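Local coordinates for pathogenicity island protein (Staphylococcus aureus subsp. aureus, PDB 3HL6), which is of unknown function but is encoded by a Staphylococcus aureus pathogenicity island and so probably serves that mobile element, at residues B[3-8]-B[34-39]; B[64-69]-B[182-187]; B[106-111]-B[171-176]; B[114-119]-B[148-153]. All blocks are in the same frame, centred on the assembly; numbering follows the deposited sequence.

Interaction 1: residues B[3-8]-B[34-39]; sequences IETIVN and CFKLYN
The ring of Tyr38 meets Thr5 at its edge: Thr5 CG2 lies close to the ring plane, 3.7 Å from Tyr38 CD1. Phe35 CB lies 3.0 Å from Glu4 O and 4.1 Å from Ile6 CG2. The ring itself turns off from segment 3-8; it has Leu37 CD2 in plane at the edge and meets the ring of Tyr46 on the next strand with the planes about 20° apart. Because Phe35 CG stands between the backbone N and carbonyl carbon (chi1 61°), it swings toward that strand and helix 13-30.

Ile6 and Leu37 lie side by side and point the same way, with Ile6 CG1 3.6 Å from Leu37 CD1. This face turns to helix 13-30, where Ile6 reaches Thr16 and Tyr20. On the other face the bent chain of Lys36 slants across Thr5 and Ile3, with Ile3 CG2 3.2 Å from Lys36 CG. Three backbone hydrogen bonds join the strands: Lys36 N to Glu4 O (2.9 Å), Ile6 N to Lys36 O (2.8 Å) and Tyr38 N to Ile6 O (3.0 Å). Edge strand 4-6 thus pairs in parallel with strand 33-37, the two making a beta-alpha-beta unit with helix 13-30.

Interaction 2: residues B[64-69]-B[182-187]; sequences VRQSFE and EFVQDE
Near the C-terminal end of helix 171-184, Gln185 reaches across to the loop that leads into the edge strand 68-71, joining the helical part of the fold to the mixed sheet. The contact is largely one side chain against a backbone. Gln185 OE1 accepts from Arg65 N at 2.8 Å; the donor is tilted 27° from the carbonyl plane of the amide, and the bond is bent, with 138° at the hydrogen. From the other end of the amide, Gln185 NE2 gives to Gln66 O, also at 2.8 Å, this time in the plane of the backbone carbonyl and on a lone pair.

A fold in the chain of Gln185 at chi2 (-54°) turns the amide toward the loop. It passes obliquely beside Gln66, whose CB is 3.2 Å from Gln185 OE1, while CA of Val64 lies 3.4 Å from the same oxygen. NE2 also comes near the Phe68 ring obliquely, with Phe68 CZ 4.1 Å from Gln185 NE2, and the ring stands almost perpendicular to the amide plane. That ring is in turn stacked on Tyr160 of helix 152-163. Val184 adds a looser touch, CG1 to Gln66 CG at 4.3 Å.

Gln185 NE2 also donates to Thr181 O in the last turn of helix 171-184, just before it. The buried amide is therefore held at both ends, with two carbonyl oxygens facing NE2 and an N-H facing OE1, and this pattern of donors and acceptors probably fixes which way round it sits.

Interaction 3: residues B[106-111]-B[171-176]; sequences SQLFED and PELVEG
The two backbones come nearest where Leu108 CA lies 7.2 Å from Gly176 CA, as the last turn of helix 100-109 meets the opening turns of helix 171-184. This is helix-helix packing inside the alpha-helical part of the fold, and no hydrogen bond passes between the segments. Glu110 is the first residue to leave the helical conformation, and Asp111 then caps the start of the next helix through Phe114 N, so the contact falls just before the short link to helix 112-121.

Gly176 has no side chain, and its backbone lies directly against Leu108. With CG set anti to the backbone N (chi1 -170°), Leu108 reaches toward helix 171-184: CD2 stops 4.0 Å from Gly176 CA and CD1 rests 3.9 Å from Gly176 O. Leu173 adds looser apolar contacts, its CD1 4.5 Å from Leu108 CD2 and 4.4 Å from Phe109 CE2.

Phe109 lies beside Leu108, whose CG sits over one face of the ring, offset toward the rim. Leu204 of helix 191-208 packs on both Phe109 and Glu172, while the carboxylate of Glu172 turns off to Ser207 through OE2. Leu159 of helix 152-163 also touches Leu108. What Glu172 offers to the ring is its backbone: Glu172 O lies near the ring plane, at the edge, 3.7 Å from Phe109 CZ.

Interaction 4: residues B[114-119]-B[148-153]; sequences FMYGLQ and SNTDVI
Thr150 takes a positive phi of 67° in the turn just ahead of helix 152-163, and its carbonyl oxygen rests against Gly117, with Thr150 O 3.7 Å from Gly117 CA. Helix 112-121 thus packs against the N-terminal end of another helix, at a point where a glycine brings its backbone close. Asp151 holds the N-cap position, and no hydrogen bond crosses between the segments.

Val152, at the start of that helix, fills the centre. Val152 CG2 lies 3.2 Å from Gly117 O and 3.5 Å from Leu118 N. The same methyl is 4.0 Å from Leu118 CG, and the two side chains cross at about a right angle. Phe114, one turn earlier in the helix and with CG anti to the backbone N (chi1 -173°), brings its CE1 to 4.0 Å from Val152 O. One face of this ring carries Leu118 CD1, offset toward the rim, so Leu118 touches both the aromatic ring and Val152. Val180, Phe183 and Val184 of helix 171-184 pack on Phe114, Leu118 and Val152 respectively, burying this apolar group. Toward the surface the contact ends at Tyr116, where Thr150 CG2 meets the ring edge near its plane, 4.0 Å from Tyr116 CD1.

From the N terminus, interaction 1 closes first, pairing the first two strands of the mixed sheet, with helix 13-30 as the connection between them. Interaction 2 opens only afterwards, in the loop and start of strand 68-71, the sheet's other outermost strand, and closes at the end of helix 171-184. Inside that long loop lies interaction 3, and inside interaction 3 lies interaction 4, so the last three are nested and none cross. Interactions 2 and 3 share helix 171-184. Interaction 4 touches both, interaction 2 through apolar packing and interaction 3 where Phe114 meets the backbone of Gln107. Interaction 1 stays separate, about 21 Å from interaction 2 between centres, although both reach the same sheet.

Interaction 1: residues B[3-8]-B[34-39]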
loop_
_atom_site.group_PDB
_atom_site.type_symbol
_atom_site.label_atom_id
_atom_site.label_comp_id
_atom_site.label_asym_id
_atom_site.label_seq_id
_atom_site.Cartn_x
_atom_site.Cartn_y
_atom_site.Cartn_z
ATOM N N ILE B 3 -12.788 -18.554 12.864
ATOM C CA ILE B 3 -11.495 -18.052 12.290
ATOM C C ILE B 3 -11.242 -18.465 10.818
ATOM O O ILE B 3 -10.530 -19.432 10.546
ATOM C CB ILE B 3 -10.288 -18.471 13.180
ATOM C CG1 ILE B 3 -10.460 -17.911 14.612
ATOM C CG2 ILE B 3 -8.985 -17.934 12.599
ATOM C CD1 ILE B 3 -8.789 -17.820 15.289
ATOM N N GLU B 4 -11.809 -17.725 9.869
ATOM C CA GLU B 4 -11.364 -17.837 8.480
ATOM C C GLU B 4 -9.846 -17.647 8.410
ATOM O O GLU B 4 -9.297 -16.689 8.960
ATOM C CB GLU B 4 -12.084 -16.822 7.566
ATOM C CG GLU B 4 -13.652 -16.910 7.631
ATOM C CD GLU B 4 -14.324 -15.890 6.698
ATOM O OE1 GLU B 4 -13.659 -14.887 6.290
ATOM O OE2 GLU B 4 -15.526 -16.090 6.375
ATOM N N THR B 5 -9.173 -18.595 7.771
ATOM C CA THR B 5 -7.851 -18.362 7.241
ATOM C C THR B 5 -8.030 -17.876 5.823
ATOM O O THR B 5 -8.687 -18.527 5.035
ATOM C CB THR B 5 -7.013 -19.637 7.229
ATOM O OG1 THR B 5 -6.844 -20.108 8.573
ATOM C CG2 THR B 5 -5.640 -19.366 6.625
ATOM N N ILE B 6 -7.479 -16.716 5.491
ATOM C CA ILE B 6 -7.615 -16.253 4.136
ATOM C C ILE B 6 -6.288 -16.363 3.410
ATOM O O ILE B 6 -5.233 -16.428 4.042
ATOM C CB ILE B 6 -8.243 -14.842 4.054
ATOM C CG1 ILE B 6 -7.183 -13.779 3.858
ATOM C CG2 ILE B 6 -9.141 -14.554 5.239
ATOM C CD1 ILE B 6 -7.170 -13.317 2.432
ATOM N N VAL B 7 -6.357 -16.444 2.086
ATOM C CA VAL B 7 -5.188 -16.703 1.240
ATOM C C VAL B 7 -4.581 -15.396 0.712
ATOM O O VAL B 7 -5.308 -14.474 0.332
ATOM C CB VAL B 7 -5.568 -17.614 0.024
ATOM C CG1 VAL B 7 -4.580 -17.445 -1.113
ATOM C CG2 VAL B 7 -5.619 -19.069 0.441
ATOM N N ASN B 8 -3.253 -15.337 0.680
ATOM C CA ASN B 8 -2.514 -14.152 0.269
ATOM C C ASN B 8 -2.748 -13.723 -1.168
ATOM O O ASN B 8 -2.592 -14.510 -2.091
ATOM C CB ASN B 8 -1.024 -14.409 0.464
ATOM C CG ASN B 8 -0.487 -13.761 1.718
ATOM O OD1 ASN B 8 -0.316 -12.534 1.765
ATOM N ND2 ASN B 8 -0.246 -14.568 2.752
ATOM N N CYS B 34 -12.482 -11.823 12.253
ATOM C CA CYS B 34 -11.378 -12.457 12.908
ATOM C C CYS B 34 -10.766 -13.469 11.947
ATOM O O CYS B 34 -11.460 -14.326 11.392
ATOM C CB CYS B 34 -11.869 -13.123 14.182
ATOM S SG CYS B 34 -10.565 -13.885 15.095
ATOM N N PHE B 35 -9.469 -13.353 11.706
ATOM C CA PHE B 35 -8.885 -14.209 10.693
ATOM C C PHE B 35 -7.414 -14.509 10.893
ATOM O O PHE B 35 -6.784 -13.994 11.799
ATOM C CB PHE B 35 -9.178 -13.673 9.284
ATOM C CG PHE B 35 -8.622 -12.318 9.020
ATOM C CD1 PHE B 35 -9.327 -11.183 9.380
ATOM C CD2 PHE B 35 -7.395 -12.173 8.413
ATOM C CE1 PHE B 35 -8.818 -9.923 9.123
ATOM C CE2 PHE B 35 -6.888 -10.914 8.157
ATOM C CZ PHE B 35 -7.606 -9.792 8.506
ATOM N N LYS B 36 -6.908 -15.400 10.054
ATOM C CA LYS B 36 -5.489 -15.664 9.936
ATOM C C LYS B 36 -5.136 -15.569 8.461
ATOM O O LYS B 36 -6.007 -15.707 7.595
ATOM C CB LYS B 36 -5.146 -17.049 10.484
ATOM C CG LYS B 36 -5.899 -17.377 11.760
ATOM C CD LYS B 36 -5.065 -18.212 12.744
ATOM C CE LYS B 36 -4.768 -19.623 12.190
ATOM N NZ LYS B 36 -4.509 -20.617 13.274
ATOM N N LEU B 37 -3.861 -15.299 8.189
ATOM C CA LEU B 37 -3.294 -15.485 6.856
ATOM C C LEU B 37 -2.673 -16.862 6.688
ATOM O O LEU B 37 -2.003 -17.390 7.584
ATOM C CB LEU B 37 -2.235 -14.421 6.559
ATOM C CG LEU B 37 -2.810 -13.105 6.066
ATOM C CD1 LEU B 37 -3.729 -13.364 4.931
ATOM C CD2 LEU B 37 -3.621 -12.530 7.170
ATOM N N TYR B 38 -2.861 -17.441 5.517
ATOM C CA TYR B 38 -2.248 -18.716 5.275
ATOM C C TYR B 38 -0.720 -18.657 5.175
ATOM O O TYR B 38 -0.167 -17.914 4.380
ATOM C CB TYR B 38 -2.883 -19.425 4.084
ATOM C CG TYR B 38 -2.565 -20.885 4.160
ATOM C CD1 TYR B 38 -3.166 -21.697 5.127
ATOM C CD2 TYR B 38 -1.608 -21.446 3.318
ATOM C CE1 TYR B 38 -2.842 -23.051 5.227
ATOM C CE2 TYR B 38 -1.280 -22.788 3.401
ATOM C CZ TYR B 38 -1.895 -23.581 4.359
ATOM O OH TYR B 38 -1.552 -24.906 4.429
ATOM N N ASN B 39 -0.053 -19.452 6.014
ATOM C CA ASN B 39 1.409 -19.551 6.053
ATOM C C ASN B 39 2.070 -18.199 6.377
ATOM O O ASN B 39 3.043 -17.777 5.751
ATOM C CB ASN B 39 1.946 -20.176 4.755
ATOM C CG ASN B 39 2.483 -21.617 4.949
ATOM O OD1 ASN B 39 2.475 -22.171 6.050
ATOM N ND2 ASN B 39 2.955 -22.213 3.863
#

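Interaction 2: residues B[64-69]-B[182-187]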
loop_
_atom_site.group_PDB
_atom_site.type_symbol
_atom_site.label_atom_id
_atom_site.label_comp_id
_atom_site.label_asym_id
_atom_site.label_seq_id
_atom_site.Cartn_x
_atom_site.Cartn_y
_atom_site.Cartn_z
ATOM N N VAL B 64 -4.070 -14.682 25.906
ATOM C CA VAL B 64 -3.869 -13.328 25.396
ATOM C C VAL B 64 -4.992 -12.422 25.847
ATOM O O VAL B 64 -6.143 -12.659 25.512
ATOM C CB VAL B 64 -3.808 -13.306 23.863
ATOM C CG1 VAL B 64 -2.504 -13.971 23.363
ATOM C CG2 VAL B 64 -5.073 -13.975 23.273
ATOM N N ARG B 65 -4.653 -11.386 26.608
ATOM C CA ARG B 65 -5.623 -10.390 27.068
ATOM C C ARG B 65 -5.363 -9.043 26.419
ATOM O O ARG B 65 -5.982 -8.034 26.764
ATOM C CB ARG B 65 -5.577 -10.243 28.598
ATOM C CG ARG B 65 -6.814 -9.514 29.197
ATOM C CD ARG B 65 -8.131 -9.850 28.436
ATOM N NE ARG B 65 -8.947 -8.667 28.146
ATOM C CZ ARG B 65 -9.920 -8.214 28.941
ATOM N NH1 ARG B 65 -10.203 -8.851 30.083
ATOM N NH2 ARG B 65 -10.611 -7.125 28.601
ATOM N N GLN B 66 -4.446 -9.040 25.463
ATOM C CA GLN B 66 -3.889 -7.808 24.927
ATOM C C GLN B 66 -3.460 -8.030 23.470
ATOM O O GLN B 66 -2.556 -8.810 23.192
ATOM C CB GLN B 66 -2.713 -7.371 25.793
ATOM C CG GLN B 66 -1.999 -6.136 25.320
ATOM C CD GLN B 66 -2.790 -4.868 25.557
ATOM O OE1 GLN B 66 -3.732 -4.568 24.824
ATOM N NE2 GLN B 66 -2.402 -4.110 26.573
ATOM N N SER B 67 -4.133 -7.368 22.541
ATOM C CA SER B 67 -3.669 -7.315 21.155
ATOM C C SER B 67 -3.051 -5.952 20.792
ATOM O O SER B 67 -2.974 -5.070 21.634
ATOM C CB SER B 67 -4.816 -7.636 20.209
ATOM O OG SER B 67 -4.534 -8.828 19.524
ATOM N N PHE B 68 -2.619 -5.792 19.542
ATOM C CA PHE B 68 -1.905 -4.588 19.129
ATOM C C PHE B 68 -2.480 -4.018 17.855
ATOM O O PHE B 68 -2.672 -4.733 16.884
ATOM C CB PHE B 68 -0.411 -4.880 18.987
ATOM C CG PHE B 68 0.148 -5.595 20.168
ATOM C CD1 PHE B 68 0.633 -4.873 21.251
ATOM C CD2 PHE B 68 0.095 -7.002 20.238
ATOM C CE1 PHE B 68 1.096 -5.535 22.367
ATOM C CE2 PHE B 68 0.567 -7.679 21.334
ATOM C CZ PHE B 68 1.068 -6.963 22.407
ATOM N N GLU B 69 -2.764 -2.723 17.883
ATOM C CA GLU B 69 -3.363 -2.033 16.773
ATOM C C GLU B 69 -2.450 -1.979 15.551
ATOM O O GLU B 69 -1.341 -1.456 15.623
ATOM C CB GLU B 69 -3.703 -0.602 17.202
ATOM C CG GLU B 69 -4.150 0.287 16.049
ATOM C CD GLU B 69 -4.884 1.512 16.512
ATOM O OE1 GLU B 69 -4.854 2.541 15.772
ATOM O OE2 GLU B 69 -5.495 1.444 17.602
ATOM N N GLU B 182 4.459 -11.938 24.540
ATOM C CA GLU B 182 4.106 -12.742 25.702
ATOM C C GLU B 182 4.258 -11.977 27.010
ATOM O O GLU B 182 3.331 -11.904 27.827
ATOM C CB GLU B 182 4.942 -14.023 25.761
ATOM C CG GLU B 182 4.507 -14.934 26.885
ATOM C CD GLU B 182 5.319 -16.225 26.963
ATOM O OE1 GLU B 182 6.250 -16.427 26.140
ATOM O OE2 GLU B 182 5.023 -17.038 27.871
ATOM N N PHE B 183 5.447 -11.424 27.204
ATOM C CA PHE B 183 5.779 -10.693 28.409
ATOM C C PHE B 183 4.706 -9.704 28.817
ATOM O O PHE B 183 4.477 -9.468 29.999
ATOM C CB PHE B 183 7.087 -9.963 28.184
ATOM C CG PHE B 183 7.519 -9.106 29.335
ATOM C CD1 PHE B 183 7.492 -7.711 29.230
ATOM C CD2 PHE B 183 8.006 -9.678 30.501
ATOM C CE1 PHE B 183 7.925 -6.911 30.274
ATOM C CE2 PHE B 183 8.437 -8.873 31.559
ATOM C CZ PHE B 183 8.398 -7.487 31.445
ATOM N N VAL B 184 4.040 -9.117 27.839
ATOM C CA VAL B 184 3.080 -8.074 28.141
ATOM C C VAL B 184 1.658 -8.558 28.462
ATOM O O VAL B 184 0.899 -7.843 29.118
ATOM C CB VAL B 184 3.074 -7.009 27.035
ATOM C CG1 VAL B 184 1.862 -6.131 27.170
ATOM C CG2 VAL B 184 4.346 -6.189 27.122
ATOM N N GLN B 185 1.296 -9.753 28.007
ATOM C CA GLN B 185 0.122 -10.437 28.543
ATOM C C GLN B 185 0.371 -10.705 30.022
ATOM O O GLN B 185 1.158 -11.585 30.371
ATOM C CB GLN B 185 -0.127 -11.763 27.820
ATOM C CG GLN B 185 -0.049 -11.699 26.300
ATOM C CD GLN B 185 -0.961 -10.645 25.718
ATOM O OE1 GLN B 185 -2.092 -10.478 26.172
ATOM N NE2 GLN B 185 -0.472 -9.919 24.711
ATOM N N ASP B 186 -0.251 -9.940 30.907
ATOM C CA ASP B 186 0.384 -9.752 32.220
ATOM C C ASP B 186 0.431 -10.989 33.103
ATOM O O ASP B 186 -0.571 -11.712 33.269
ATOM C CB ASP B 186 -0.235 -8.588 32.984
ATOM C CG ASP B 186 0.732 -7.440 33.150
ATOM O OD1 ASP B 186 1.961 -7.663 32.936
ATOM O OD2 ASP B 186 0.255 -6.329 33.492
ATOM N N GLU B 187 1.617 -11.222 33.666
ATOM C CA GLU B 187 1.746 -12.014 34.875
ATOM C C GLU B 187 1.719 -11.102 36.106
ATOM O O GLU B 187 2.176 -11.506 37.194
ATOM C CB GLU B 187 3.060 -12.785 34.858
ATOM C CG GLU B 187 3.289 -13.614 33.605
ATOM C CD GLU B 187 4.549 -14.464 33.702
ATOM O OE1 GLU B 187 5.085 -14.617 34.832
ATOM O OE2 GLU B 187 5.001 -14.983 32.653
#

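Interaction 3: residues B[106-111]-B[171-176]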
loop_
_atom_site.group_PDB
_atom_site.type_symbol
_atom_site.label_atom_id
_atom_site.label_comp_id
_atom_site.label_asym_id
_atom_site.label_seq_id
_atom_site.Cartn_x
_atom_site.Cartn_y
_atom_site.Cartn_z
ATOM N N SER B 106 16.465 -3.559 14.716
ATOM C CA SER B 106 16.780 -2.311 15.412
ATOM C C SER B 106 15.779 -1.997 16.484
ATOM O O SER B 106 16.139 -1.889 17.643
ATOM C CB SER B 106 16.799 -1.167 14.422
ATOM O OG SER B 106 17.720 -0.209 14.862
ATOM N N GLN B 107 14.509 -1.878 16.102
ATOM C CA GLN B 107 13.471 -1.531 17.068
ATOM C C GLN B 107 13.353 -2.526 18.201
ATOM O O GLN B 107 12.957 -2.169 19.302
ATOM C CB GLN B 107 12.115 -1.404 16.390
ATOM C CG GLN B 107 12.048 -0.273 15.425
ATOM C CD GLN B 107 12.349 1.051 16.075
ATOM O OE1 GLN B 107 11.932 1.320 17.208
ATOM N NE2 GLN B 107 13.078 1.897 15.365
ATOM N N LEU B 108 13.663 -3.779 17.916
ATOM C CA LEU B 108 13.510 -4.852 18.873
ATOM C C LEU B 108 14.745 -4.964 19.777
ATOM O O LEU B 108 14.621 -5.169 20.992
ATOM C CB LEU B 108 13.271 -6.141 18.097
ATOM C CG LEU B 108 12.848 -7.473 18.698
ATOM C CD1 LEU B 108 11.867 -7.319 19.834
ATOM C CD2 LEU B 108 12.229 -8.290 17.585
ATOM N N PHE B 109 15.931 -4.797 19.208
ATOM C CA PHE B 109 17.153 -5.125 19.925
ATOM C C PHE B 109 18.068 -3.949 20.236
ATOM O O PHE B 109 18.938 -4.058 21.091
ATOM C CB PHE B 109 17.976 -6.106 19.095
ATOM C CG PHE B 109 17.316 -7.417 18.877
ATOM C CD1 PHE B 109 16.688 -8.068 19.919
ATOM C CD2 PHE B 109 17.320 -7.996 17.618
ATOM C CE1 PHE B 109 16.095 -9.304 19.718
ATOM C CE2 PHE B 109 16.725 -9.225 17.402
ATOM C CZ PHE B 109 16.107 -9.882 18.449
ATOM N N GLU B 110 17.909 -2.841 19.529
ATOM C CA GLU B 110 18.732 -1.673 19.779
ATOM C C GLU B 110 17.952 -0.456 20.273
ATOM O O GLU B 110 18.336 0.672 19.999
ATOM C CB GLU B 110 19.470 -1.288 18.505
ATOM C CG GLU B 110 20.481 -2.302 18.058
ATOM C CD GLU B 110 21.125 -1.913 16.760
ATOM O OE1 GLU B 110 20.507 -1.083 16.024
ATOM O OE2 GLU B 110 22.238 -2.438 16.468
ATOM N N ASP B 111 16.848 -0.663 20.974
ATOM C CA ASP B 111 16.125 0.460 21.545
ATOM C C ASP B 111 16.208 0.363 23.046
ATOM O O ASP B 111 15.521 -0.447 23.669
ATOM C CB ASP B 111 14.665 0.455 21.100
ATOM C CG ASP B 111 13.993 1.815 21.261
ATOM O OD1 ASP B 111 14.126 2.455 22.320
ATOM O OD2 ASP B 111 13.309 2.244 20.320
ATOM N N PRO B 171 14.722 -16.532 12.290
ATOM C CA PRO B 171 13.923 -16.976 13.441
ATOM C C PRO B 171 13.966 -15.978 14.586
ATOM O O PRO B 171 13.115 -16.012 15.470
ATOM C CB PRO B 171 14.622 -18.266 13.870
ATOM C CG PRO B 171 15.390 -18.718 12.657
ATOM C CD PRO B 171 15.826 -17.470 11.989
ATOM N N GLU B 172 14.961 -15.097 14.563
ATOM C CA GLU B 172 15.205 -14.169 15.667
ATOM C C GLU B 172 14.247 -12.976 15.666
ATOM O O GLU B 172 14.006 -12.356 16.703
ATOM C CB GLU B 172 16.651 -13.672 15.632
ATOM C CG GLU B 172 17.700 -14.753 15.947
ATOM C CD GLU B 172 18.590 -15.080 14.763
ATOM O OE1 GLU B 172 18.147 -14.909 13.616
ATOM O OE2 GLU B 172 19.744 -15.508 14.968
ATOM N N LEU B 173 13.686 -12.652 14.515
ATOM C CA LEU B 173 12.579 -11.728 14.505
ATOM C C LEU B 173 11.294 -12.391 15.019
ATOM O O LEU B 173 10.641 -11.879 15.923
ATOM C CB LEU B 173 12.401 -11.167 13.099
ATOM C CG LEU B 173 13.155 -9.891 12.716
ATOM C CD1 LEU B 173 14.220 -9.477 13.748
ATOM C CD2 LEU B 173 13.750 -10.072 11.350
ATOM N N VAL B 174 10.950 -13.548 14.472
ATOM C CA VAL B 174 9.894 -14.395 15.039
ATOM C C VAL B 174 9.967 -14.632 16.557
ATOM O O VAL B 174 9.029 -14.342 17.279
ATOM C CB VAL B 174 9.825 -15.758 14.323
ATOM C CG1 VAL B 174 8.472 -16.355 14.499
ATOM C CG2 VAL B 174 10.146 -15.609 12.826
ATOM N N GLU B 175 11.059 -15.177 17.064
ATOM C CA GLU B 175 11.123 -15.455 18.488
ATOM C C GLU B 175 11.084 -14.126 19.266
ATOM O O GLU B 175 10.347 -13.984 20.249
ATOM C CB GLU B 175 12.376 -16.272 18.801
ATOM C CG GLU B 175 12.490 -16.767 20.252
ATOM C CD GLU B 175 11.347 -17.709 20.649
ATOM O OE1 GLU B 175 10.604 -18.158 19.734
ATOM O OE2 GLU B 175 11.199 -17.994 21.877
ATOM N N GLY B 176 11.863 -13.146 18.815
ATOM C CA GLY B 176 11.802 -11.793 19.375
ATOM C C GLY B 176 10.422 -11.201 19.570
ATOM O O GLY B 176 10.094 -10.712 20.651
#

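Interaction 4: residues B[114-119]-B[148-153]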
loop_
_atom_site.group_PDB
_atom_site.type_symbol
_atom_site.label_atom_id
_atom_site.label_comp_id
_atom_site.label_asym_id
_atom_site.label_seq_id
_atom_site.Cartn_x
_atom_site.Cartn_y
_atom_site.Cartn_z
ATOM N N PHE B 114 12.857 1.441 24.611
ATOM C CA PHE B 114 12.018 0.255 24.651
ATOM C C PHE B 114 12.353 -0.671 25.807
ATOM O O PHE B 114 11.456 -1.111 26.515
ATOM C CB PHE B 114 12.114 -0.500 23.339
ATOM C CG PHE B 114 11.167 -1.633 23.242
ATOM C CD1 PHE B 114 9.911 -1.538 23.815
ATOM C CD2 PHE B 114 11.526 -2.799 22.593
ATOM C CE1 PHE B 114 9.021 -2.585 23.731
ATOM C CE2 PHE B 114 10.646 -3.845 22.509
ATOM C CZ PHE B 114 9.384 -3.743 23.080
ATOM N N MET B 115 13.637 -0.972 25.991
ATOM C CA MET B 115 14.059 -1.822 27.106
ATOM C C MET B 115 13.597 -1.228 28.427
ATOM O O MET B 115 13.027 -1.930 29.291
ATOM C CB MET B 115 15.576 -1.999 27.123
ATOM C CG MET B 115 16.096 -3.037 26.144
ATOM S SD MET B 115 15.020 -4.491 25.943
ATOM C CE MET B 115 14.964 -5.083 27.620
ATOM N N TYR B 116 13.830 0.078 28.564
ATOM C CA TYR B 116 13.555 0.767 29.814
ATOM C C TYR B 116 12.089 0.619 30.145
ATOM O O TYR B 116 11.741 0.401 31.291
ATOM C CB TYR B 116 13.935 2.250 29.737
ATOM C CG TYR B 116 13.437 3.049 30.942
ATOM C CD1 TYR B 116 12.179 3.663 30.934
ATOM C CD2 TYR B 116 14.219 3.168 32.098
ATOM C CE1 TYR B 116 11.721 4.378 32.041
ATOM C CE2 TYR B 116 13.769 3.881 33.203
ATOM C CZ TYR B 116 12.526 4.484 33.168
ATOM O OH TYR B 116 12.088 5.197 34.266
ATOM N N GLY B 117 11.240 0.735 29.124
ATOM C CA GLY B 117 9.796 0.645 29.289
ATOM C C GLY B 117 9.336 -0.758 29.623
ATOM O O GLY B 117 8.356 -0.941 30.332
ATOM N N LEU B 118 10.048 -1.751 29.104
ATOM C CA LEU B 118 9.786 -3.137 29.462
ATOM C C LEU B 118 10.130 -3.423 30.925
ATOM O O LEU B 118 9.322 -4.017 31.647
ATOM C CB LEU B 118 10.526 -4.095 28.520
ATOM C CG LEU B 118 9.871 -4.258 27.138
ATOM C CD1 LEU B 118 10.840 -4.736 26.094
ATOM C CD2 LEU B 118 8.670 -5.163 27.220
ATOM N N GLN B 119 11.319 -3.000 31.351
ATOM C CA GLN B 119 11.673 -2.952 32.763
ATOM C C GLN B 119 10.491 -2.489 33.579
ATOM O O GLN B 119 9.921 -3.228 34.390
ATOM C CB GLN B 119 12.761 -1.923 32.972
ATOM C CG GLN B 119 14.166 -2.430 32.970
ATOM C CD GLN B 119 14.998 -1.664 33.967
ATOM O OE1 GLN B 119 16.184 -1.398 33.756
ATOM N NE2 GLN B 119 14.366 -1.283 35.064
ATOM N N SER B 148 11.905 8.639 19.734
ATOM C CA SER B 148 12.175 7.726 20.841
ATOM C C SER B 148 11.039 7.684 21.887
ATOM O O SER B 148 10.591 8.723 22.368
ATOM C CB SER B 148 13.489 8.135 21.498
ATOM O OG SER B 148 13.352 8.125 22.903
ATOM N N ASN B 149 10.558 6.493 22.236
ATOM C CA ASN B 149 9.191 6.408 22.773
ATOM C C ASN B 149 8.972 5.952 24.230
ATOM O O ASN B 149 8.151 6.544 24.938
ATOM C CB ASN B 149 8.262 5.642 21.837
ATOM C CG ASN B 149 6.810 5.788 22.245
ATOM O OD1 ASN B 149 6.519 5.898 23.442
ATOM N ND2 ASN B 149 5.885 5.797 21.254
ATOM N N THR B 150 9.664 4.898 24.686
ATOM C CA THR B 150 9.462 4.442 26.087
ATOM C C THR B 150 8.078 3.837 26.426
ATOM O O THR B 150 7.884 3.293 27.512
ATOM C CB THR B 150 9.830 5.572 27.087
ATOM O OG1 THR B 150 11.250 5.780 27.052
ATOM C CG2 THR B 150 9.407 5.225 28.509
ATOM N N ASP B 151 7.130 3.936 25.490
ATOM C CA ASP B 151 5.807 3.319 25.614
ATOM C C ASP B 151 5.789 1.908 25.017
ATOM O O ASP B 151 5.895 1.727 23.806
ATOM C CB ASP B 151 4.780 4.199 24.909
ATOM C CG ASP B 151 3.368 3.724 25.105
ATOM O OD1 ASP B 151 3.145 2.742 25.838
ATOM O OD2 ASP B 151 2.467 4.336 24.511
ATOM N N VAL B 152 5.655 0.908 25.875
ATOM C CA VAL B 152 5.813 -0.479 25.456
ATOM C C VAL B 152 4.830 -0.881 24.346
ATOM O O VAL B 152 5.226 -1.522 23.367
ATOM C CB VAL B 152 5.713 -1.439 26.662
ATOM C CG1 VAL B 152 5.376 -2.859 26.223
ATOM C CG2 VAL B 152 7.007 -1.426 27.427
ATOM N N ILE B 153 3.561 -0.501 24.501
ATOM C CA ILE B 153 2.527 -0.917 23.561
ATOM C C ILE B 153 2.769 -0.289 22.205
ATOM O O ILE B 153 2.655 -0.969 21.182
ATOM C CB ILE B 153 1.110 -0.539 24.036
ATOM C CG1 ILE B 153 0.848 -1.028 25.465
ATOM C CG2 ILE B 153 0.071 -1.109 23.109
ATOM C CD1 ILE B 153 0.362 -2.446 25.540
#